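Local coordinates for protein NAD(P)H-hydrate epimerase (Saccharomyces cerevisiae, PDB 1JZT) that catalyses the epimerization of the R- and S-forms of NAD(P)HX, a hydrated, damaged form of NAD(P)H, so that a dehydratase can repair both, at residues A[38-43]-A[79-84]. Numbering follows the deposited sequence.
Sequences SVAQAV and RHLKLF
Two helices of the Rossmann-like YjeF N-terminal fold pack here, with Ala40 of helix 28-46 set against His80 and Leu81 of helix 69-83, and Phe84. The short segments run 43° apart, with axes 8.9 Å apart at closest approach. Ala40 points its CB toward helix 69-83 and is the most covered residue of the contact. Its CB lies 3.6 Å from His80 CB and 3.6 Å from Phe84 CE2, and the Leu81 side chain adds a third wall. The Phe84 ring meets helix 28-46 through its CE2 corner, and Gln41 N sits at the ring edge, 4.0 Å from CE2. His80 O lies 3.0 Å above one face of the Phe84 ring, offset toward the rim. One turn after Ala40, Val43 CG1 touches Leu81 CD2 at 3.9 Å, and the two side chains cross at about a right angle. Leu81 CG is anti to its own carbonyl carbon (chi1 -74°), and with chi2 at 174° CD2 is the branch that reaches Val43. No hydrogen bond joins the two segments, but His80 NE2 is hydrogen-bonded to Glu33 OE2, earlier on helix 28-46, and the His80 ring packs edge-to-face with Phe37. Helix 100-111 flanks helix 69-83 at Arg79, while strand 243-245 meets helix 28-46 at Ser38 and Gln41.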
# COMPACT_ATOMS: atom_id res chain seq x y z
N SER A 38 7.33 5.32 -0.35
CA SER A 38 6.32 6.19 0.25
C SER A 38 5.55 5.46 1.35
O SER A 38 5.41 5.97 2.45
CB SER A 38 5.33 6.67 -0.82
OG SER A 38 5.94 7.57 -1.71
N VAL A 39 5.04 4.29 1.02
CA VAL A 39 4.29 3.49 1.98
C VAL A 39 5.11 3.23 3.23
O VAL A 39 4.63 3.39 4.35
CB VAL A 39 3.86 2.14 1.39
CG1 VAL A 39 3.11 1.32 2.45
CG2 VAL A 39 2.99 2.36 0.17
N ALA A 40 6.36 2.79 3.06
CA ALA A 40 7.23 2.52 4.20
C ALA A 40 7.42 3.78 5.05
O ALA A 40 7.37 3.74 6.29
CB ALA A 40 8.58 2.03 3.71
N GLN A 41 7.65 4.92 4.40
CA GLN A 41 7.83 6.17 5.13
C GLN A 41 6.57 6.51 5.95
O GLN A 41 6.67 7.00 7.08
CB GLN A 41 8.19 7.30 4.15
CG GLN A 41 8.68 8.60 4.80
CD GLN A 41 9.28 9.57 3.79
OE1 GLN A 41 8.63 9.94 2.81
NE2 GLN A 41 10.52 10.00 4.02
N ALA A 42 5.38 6.26 5.40
CA ALA A 42 4.12 6.54 6.11
C ALA A 42 4.00 5.67 7.36
O ALA A 42 3.55 6.13 8.42
CB ALA A 42 2.91 6.29 5.19
N VAL A 43 4.38 4.40 7.24
CA VAL A 43 4.32 3.47 8.36
C VAL A 43 5.27 3.92 9.47
O VAL A 43 4.92 3.92 10.65
CB VAL A 43 4.71 2.05 7.91
CG1 VAL A 43 4.87 1.14 9.13
CG2 VAL A 43 3.66 1.50 6.96
N ARG A 79 11.02 -4.10 2.13
CA ARG A 79 12.48 -3.96 2.16
C ARG A 79 12.88 -2.65 2.85
O ARG A 79 13.81 -2.64 3.66
CB ARG A 79 13.04 -4.01 0.72
CG ARG A 79 14.51 -3.54 0.56
CD ARG A 79 15.09 -4.02 -0.78
NE ARG A 79 14.12 -3.89 -1.86
CZ ARG A 79 13.83 -2.75 -2.48
NH1 ARG A 79 14.45 -1.62 -2.14
NH2 ARG A 79 12.90 -2.73 -3.43
N HIS A 80 12.19 -1.56 2.56
CA HIS A 80 12.53 -0.30 3.21
C HIS A 80 12.25 -0.36 4.71
O HIS A 80 13.01 0.19 5.51
CB HIS A 80 11.78 0.87 2.56
CG HIS A 80 12.37 1.27 1.24
ND1 HIS A 80 13.55 1.97 1.14
CD2 HIS A 80 11.99 0.98 -0.03
CE1 HIS A 80 13.87 2.11 -0.13
NE2 HIS A 80 12.94 1.51 -0.86
N LEU A 81 11.17 -1.04 5.10
CA LEU A 81 10.84 -1.16 6.52
C LEU A 81 11.92 -1.92 7.26
O LEU A 81 12.22 -1.63 8.42
CB LEU A 81 9.51 -1.89 6.70
CG LEU A 81 8.25 -1.08 6.35
CD1 LEU A 81 7.02 -1.98 6.42
CD2 LEU A 81 8.13 0.08 7.32
N LYS A 82 12.52 -2.90 6.58
CA LYS A 82 13.59 -3.68 7.19
C LYS A 82 14.77 -2.73 7.40
O LYS A 82 15.38 -2.71 8.46
CB LYS A 82 14.00 -4.84 6.27
CG LYS A 82 15.08 -5.74 6.84
CD LYS A 82 14.58 -6.52 8.04
CE LYS A 82 15.67 -7.41 8.62
NZ LYS A 82 15.14 -8.17 9.78
N LEU A 83 15.08 -1.93 6.39
CA LEU A 83 16.18 -0.98 6.49
C LEU A 83 15.89 0.07 7.56
O LEU A 83 16.80 0.52 8.26
CB LEU A 83 16.43 -0.31 5.14
CG LEU A 83 17.20 -1.20 4.14
CD1 LEU A 83 16.80 -0.86 2.72
CD2 LEU A 83 18.70 -1.02 4.36
N PHE A 84 14.62 0.45 7.69
CA PHE A 84 14.21 1.45 8.67
C PHE A 84 14.24 0.95 10.12
O PHE A 84 14.02 1.73 11.05
CB PHE A 84 12.81 1.99 8.35
CG PHE A 84 12.72 2.78 7.07
CD1 PHE A 84 13.87 3.31 6.48
CD2 PHE A 84 11.49 2.99 6.45
CE1 PHE A 84 13.79 4.05 5.30
CE2 PHE A 84 11.40 3.73 5.26
CZ PHE A 84 12.55 4.25 4.69